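Local atomic coordinates of CELL division protein FTSZ (PDB entry 4B46), a protein that binds GTP as a tubulin-like cytoskeletal protein and controls archaeal cell shape, being essential for the rod-shaped cells needed for efficient swimming. Residues A[1-13]-A[29-43]. Residues are numbered along the deposited sequence; the frame is centred on the assembly and turned at random.
Sequences MKLAMIGFGQAGG and GIVRAAVAVNSAKAD. With GDP (guanosine-5'-diphosphate), chain B.
L3 N donates to I30 O at 2.7 Å, starting a parallel ladder, while L3 O takes the amide of R32 and, weakly, that of A33, at a beta bulge. From M5 the ladder runs regularly, M5 N and M5 O bonding A33 O and V35 N. M5, extended beyond CG, crosses V31 at about a right angle, its CE 4.1 Å from V31 CG2, on the face covered by helix 9-26. I6 points to the opposite face, where its CG2 lies 3.8 Å from V37 CG2. G7 N and G7 O bond V35 O and V37 N. The other branch of V37, CG1, set anti to the backbone N (chi1 -175°), sits over the F8 ring in a CH-pi contact, 3.5 Å from CZ. G9 N closes the ladder on V37 O, and N38 ND2 packs 3.4 Å from G9 C while donating weakly to D43 OD2. Q10 N donates to GDP O2B at 2.8 Å; Q10 CB touches D43 OD2 at 3.2 Å, amide and carboxylate planes 18° apart. N38 OD1 accepts from S39 N and from A40 N, the latter closing an Asx turn; an alanine here removes the amide packed against G9 and would probably leave S39 N and A40 N without their shared acceptor. Strand 3-8, helix 9-26 and strand 31-38 make a right-handed beta-alpha-beta crossover, the first of the tubulin/FtsZ GTPase domain, whose helix start supplies part of the nucleotide site.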
loop_
_atom_site.group_PDB
_atom_site.type_symbol
_atom_site.label_atom_id
_atom_site.label_comp_id
_atom_site.label_asym_id
_atom_site.label_seq_id
_atom_site.Cartn_x
_atom_site.Cartn_y
_atom_site.Cartn_z
ATOM N N MET A 1 5.551 7.973 10.189
ATOM C CA MET A 1 4.582 8.777 9.466
ATOM C C MET A 1 3.161 8.453 9.939
ATOM O O MET A 1 2.793 7.286 10.095
ATOM C CB MET A 1 4.716 8.506 7.972
ATOM C CG MET A 1 3.863 9.381 7.104
ATOM S SD MET A 1 4.385 9.240 5.402
ATOM C CE MET A 1 3.209 10.321 4.600
ATOM N N LYS A 2 2.365 9.491 10.160
ATOM C CA LYS A 2 1.016 9.327 10.687
ATOM C C LYS A 2 0.013 9.259 9.551
ATOM O O LYS A 2 -0.083 10.197 8.754
ATOM C CB LYS A 2 0.665 10.486 11.623
ATOM C CG LYS A 2 1.519 10.524 12.870
ATOM C CD LYS A 2 1.144 11.702 13.737
ATOM C CE LYS A 2 1.570 13.012 13.097
ATOM N NZ LYS A 2 1.009 14.186 13.837
ATOM N N LEU A 3 -0.730 8.154 9.476
ATOM C CA LEU A 3 -1.660 7.941 8.370
ATOM C C LEU A 3 -3.109 7.847 8.814
ATOM O O LEU A 3 -3.407 7.328 9.887
ATOM C CB LEU A 3 -1.307 6.660 7.599
ATOM C CG LEU A 3 0.068 6.591 6.925
ATOM C CD1 LEU A 3 0.286 5.226 6.286
ATOM C CD2 LEU A 3 0.189 7.693 5.892
ATOM N N ALA A 4 -4.002 8.354 7.971
ATOM C CA ALA A 4 -5.413 7.992 8.025
ATOM C C ALA A 4 -5.656 6.885 6.997
ATOM O O ALA A 4 -5.641 7.130 5.792
ATOM C CB ALA A 4 -6.279 9.201 7.731
ATOM N N MET A 5 -5.864 5.662 7.469
ATOM C CA MET A 5 -6.080 4.537 6.575
ATOM C C MET A 5 -7.557 4.235 6.365
ATOM O O MET A 5 -8.306 4.084 7.331
ATOM C CB MET A 5 -5.426 3.282 7.132
ATOM C CG MET A 5 -3.935 3.349 7.225
ATOM S SD MET A 5 -3.260 1.672 7.154
ATOM C CE MET A 5 -1.522 2.104 7.258
ATOM N N ILE A 6 -7.960 4.131 5.100
ATOM C CA ILE A 6 -9.316 3.704 4.761
ATOM C C ILE A 6 -9.268 2.465 3.883
ATOM O O ILE A 6 -8.751 2.508 2.767
ATOM C CB ILE A 6 -10.129 4.801 4.031
ATOM C CG1 ILE A 6 -10.136 6.103 4.845
ATOM C CG2 ILE A 6 -11.566 4.317 3.776
ATOM C CD1 ILE A 6 -9.218 7.155 4.309
ATOM N N GLY A 7 -9.790 1.359 4.404
ATOM C CA GLY A 7 -9.909 0.131 3.633
ATOM C C GLY A 7 -11.231 0.127 2.892
ATOM O O GLY A 7 -12.277 0.446 3.472
ATOM N N PHE A 8 -11.186 -0.221 1.609
ATOM C CA PHE A 8 -12.382 -0.213 0.767
ATOM C C PHE A 8 -12.595 -1.608 0.188
ATOM O O PHE A 8 -11.701 -2.154 -0.460
ATOM C CB PHE A 8 -12.240 0.813 -0.367
ATOM C CG PHE A 8 -13.480 1.649 -0.592
ATOM C CD1 PHE A 8 -14.646 1.072 -1.064
ATOM C CD2 PHE A 8 -13.474 3.005 -0.331
ATOM C CE1 PHE A 8 -15.789 1.838 -1.277
ATOM C CE2 PHE A 8 -14.614 3.780 -0.535
ATOM C CZ PHE A 8 -15.774 3.190 -1.009
ATOM N N GLY A 9 -13.773 -2.190 0.423
ATOM C CA GLY A 9 -14.019 -3.559 -0.005
ATOM C C GLY A 9 -13.454 -4.546 1.008
ATOM O O GLY A 9 -12.841 -4.151 2.003
ATOM N N GLN A 10 -13.636 -5.835 0.750
ATOM C CA GLN A 10 -13.255 -6.848 1.725
ATOM C C GLN A 10 -11.740 -6.958 1.949
ATOM O O GLN A 10 -11.282 -7.039 3.090
ATOM C CB GLN A 10 -13.853 -8.214 1.352
ATOM C CG GLN A 10 -13.537 -9.281 2.377
ATOM C CD GLN A 10 -13.991 -10.658 1.958
ATOM O OE1 GLN A 10 -14.315 -10.892 0.798
ATOM N NE2 GLN A 10 -14.016 -11.578 2.905
ATOM N N ALA A 11 -10.972 -6.967 0.866
ATOM C CA ALA A 11 -9.507 -7.035 0.948
ATOM C C ALA A 11 -8.910 -5.811 1.648
ATOM O O ALA A 11 -8.103 -5.943 2.567
ATOM C CB ALA A 11 -8.904 -7.179 -0.443
ATOM N N GLY A 12 -9.300 -4.625 1.193
ATOM C CA GLY A 12 -8.844 -3.385 1.796
ATOM C C GLY A 12 -9.133 -3.358 3.281
ATOM O O GLY A 12 -8.295 -2.933 4.075
ATOM N N GLY A 13 -10.320 -3.829 3.656
ATOM C CA GLY A 13 -10.721 -3.899 5.046
ATOM C C GLY A 13 -9.823 -4.797 5.878
ATOM O O GLY A 13 -9.405 -4.424 6.982
ATOM N N GLY A 29 2.980 3.924 15.980
ATOM C CA GLY A 29 2.409 5.252 15.826
ATOM C C GLY A 29 1.998 5.601 14.404
ATOM O O GLY A 29 1.885 6.773 14.058
ATOM N N ILE A 30 1.764 4.587 13.579
ATOM C CA ILE A 30 1.462 4.804 12.164
ATOM C C ILE A 30 -0.019 5.059 11.854
ATOM O O ILE A 30 -0.366 5.996 11.134
ATOM C CB ILE A 30 1.908 3.601 11.330
ATOM C CG1 ILE A 30 3.415 3.386 11.463
ATOM C CG2 ILE A 30 1.523 3.785 9.868
ATOM C CD1 ILE A 30 3.852 2.051 10.936
ATOM N N VAL A 31 -0.889 4.207 12.376
ATOM C CA VAL A 31 -2.309 4.288 12.036
ATOM C C VAL A 31 -3.029 5.213 13.006
ATOM O O VAL A 31 -3.539 4.776 14.042
ATOM C CB VAL A 31 -2.963 2.896 12.044
ATOM C CG1 VAL A 31 -4.347 2.953 11.411
ATOM C CG2 VAL A 31 -2.073 1.893 11.307
ATOM N N ARG A 32 -3.061 6.498 12.669
ATOM C CA ARG A 32 -3.662 7.499 13.539
ATOM C C ARG A 32 -5.182 7.395 13.472
ATOM O O ARG A 32 -5.895 7.741 14.423
ATOM C CB ARG A 32 -3.196 8.899 13.136
ATOM C CG ARG A 32 -3.733 10.010 14.023
ATOM C CD ARG A 32 -3.251 9.876 15.457
ATOM N NE ARG A 32 -4.024 10.715 16.375
ATOM C CZ ARG A 32 -4.856 10.250 17.304
ATOM N NH1 ARG A 32 -5.025 8.947 17.455
ATOM N NH2 ARG A 32 -5.515 11.092 18.090
ATOM N N ALA A 33 -5.677 6.906 12.340
ATOM C CA ALA A 33 -7.104 6.661 12.173
ATOM C C ALA A 33 -7.309 5.522 11.196
ATOM O O ALA A 33 -6.622 5.434 10.182
ATOM C CB ALA A 33 -7.800 7.901 11.664
ATOM N N ALA A 34 -8.260 4.646 11.496
ATOM C CA ALA A 34 -8.588 3.573 10.567
ATOM C C ALA A 34 -10.098 3.503 10.320
ATOM O O ALA A 34 -10.894 3.556 11.254
ATOM C CB ALA A 34 -8.052 2.252 11.069
ATOM N N VAL A 35 -10.471 3.413 9.049
ATOM C CA VAL A 35 -11.874 3.340 8.639
ATOM C C VAL A 35 -12.022 2.230 7.594
ATOM O O VAL A 35 -11.113 2.013 6.790
ATOM C CB VAL A 35 -12.355 4.703 8.067
ATOM C CG1 VAL A 35 -13.728 4.580 7.421
ATOM C CG2 VAL A 35 -12.386 5.777 9.177
ATOM N N ALA A 36 -13.143 1.510 7.634
ATOM C CA ALA A 36 -13.438 0.450 6.663
ATOM C C ALA A 36 -14.765 0.746 5.976
ATOM O O ALA A 36 -15.765 1.050 6.640
ATOM C CB ALA A 36 -13.513 -0.900 7.355
ATOM N N VAL A 37 -14.768 0.676 4.650
ATOM C CA VAL A 37 -15.967 0.955 3.869
ATOM C C VAL A 37 -16.296 -0.272 3.041
ATOM O O VAL A 37 -15.427 -0.812 2.354
ATOM C CB VAL A 37 -15.771 2.136 2.895
ATOM C CG1 VAL A 37 -17.095 2.461 2.184
ATOM C CG2 VAL A 37 -15.231 3.374 3.627
ATOM N N ASN A 38 -17.546 -0.712 3.101
ATOM C CA ASN A 38 -17.950 -1.894 2.341
ATOM C C ASN A 38 -19.447 -1.862 2.059
ATOM O O ASN A 38 -20.185 -1.082 2.672
ATOM C CB ASN A 38 -17.546 -3.184 3.078
ATOM C CG ASN A 38 -17.302 -4.373 2.127
ATOM O OD1 ASN A 38 -17.937 -4.499 1.076
ATOM N ND2 ASN A 38 -16.381 -5.251 2.513
ATOM N N SER A 39 -19.891 -2.689 1.115
ATOM C CA SER A 39 -21.312 -2.779 0.799
ATOM C C SER A 39 -21.831 -4.123 1.261
ATOM O O SER A 39 -23.020 -4.425 1.131
ATOM C CB SER A 39 -21.537 -2.633 -0.704
ATOM O OG SER A 39 -20.798 -3.609 -1.421
ATOM N N ALA A 40 -20.926 -4.936 1.793
ATOM C CA ALA A 40 -21.283 -6.256 2.290
ATOM C C ALA A 40 -21.190 -6.220 3.800
ATOM O O ALA A 40 -20.111 -5.995 4.355
ATOM C CB ALA A 40 -20.351 -7.343 1.701
ATOM N N LYS A 41 -22.327 -6.423 4.458
ATOM C CA LYS A 41 -22.428 -6.263 5.902
ATOM C C LYS A 41 -21.610 -7.300 6.657
ATOM O O LYS A 41 -20.951 -6.981 7.647
ATOM C CB LYS A 41 -23.892 -6.320 6.345
ATOM C CG LYS A 41 -24.096 -6.063 7.825
ATOM C CD LYS A 41 -25.548 -5.703 8.122
ATOM C CE LYS A 41 -25.795 -5.511 9.617
ATOM N NZ LYS A 41 -25.937 -6.811 10.333
ATOM N N ALA A 42 -21.647 -8.540 6.180
ATOM C CA ALA A 42 -20.914 -9.619 6.826
ATOM C C ALA A 42 -19.402 -9.347 6.900
ATOM O O ALA A 42 -18.759 -9.721 7.875
ATOM C CB ALA A 42 -21.187 -10.936 6.125
ATOM N N ASP A 43 -18.844 -8.700 5.877
ATOM C CA ASP A 43 -17.415 -8.364 5.853
ATOM C C ASP A 43 -17.036 -7.420 6.984
ATOM O O ASP A 43 -16.015 -7.611 7.643
ATOM C CB ASP A 43 -17.012 -7.723 4.515
ATOM C CG ASP A 43 -17.177 -8.670 3.337
ATOM O OD1 ASP A 43 -17.545 -9.838 3.565
ATOM O OD2 ASP A 43 -16.943 -8.250 2.184
HETATM P PB GDP B . -14.723 -6.189 -3.051
HETATM O O1B GDP B . -15.901 -6.254 -3.981
HETATM O O2B GDP B . -15.131 -6.282 -1.598
HETATM O O3B GDP B . -13.974 -4.913 -3.334
HETATM O O3A GDP B . -13.842 -7.462 -3.451
HETATM P PA GDP B . -12.725 -8.118 -2.514
HETATM O O1A GDP B . -11.988 -7.092 -1.720
HETATM O O2A GDP B . -13.343 -9.191 -1.661
HETATM O "O5'" GDP B . -11.780 -8.805 -3.629
HETATM C "C5'" GDP B . -11.138 -7.944 -4.572
HETATM C "C4'" GDP B . -9.778 -8.517 -4.928
HETATM O "O4'" GDP B . -8.913 -8.438 -3.809
HETATM C "C3'" GDP B . -9.843 -10.004 -5.217
HETATM O "O3'" GDP B . -10.105 -10.170 -6.603
HETATM C "C2'" GDP B . -8.471 -10.526 -4.816
HETATM O "O2'" GDP B . -7.519 -10.281 -5.853
HETATM C "C1'" GDP B . -8.042 -9.589 -3.729
HETATM N N9 GDP B . -8.242 -10.031 -2.342
HETATM C C8 GDP B . -9.393 -10.431 -1.764
HETATM N N7 GDP B . -9.196 -10.673 -0.440
HETATM C C5 GDP B . -7.900 -10.385 -0.165
HETATM C C6 GDP B . -7.023 -10.389 1.025
HETATM O O6 GDP B . -7.450 -10.739 2.157
HETATM N N1 GDP B . -5.749 -10.016 0.850
HETATM C C2 GDP B . -5.244 -9.640 -0.339
HETATM N N2 GDP B . -3.938 -9.293 -0.414
HETATM N N3 GDP B . -5.987 -9.601 -1.468
HETATM C C4 GDP B . -7.289 -9.952 -1.427
HETATM O O HOH W 1 -13.616 -2.493 4.092
#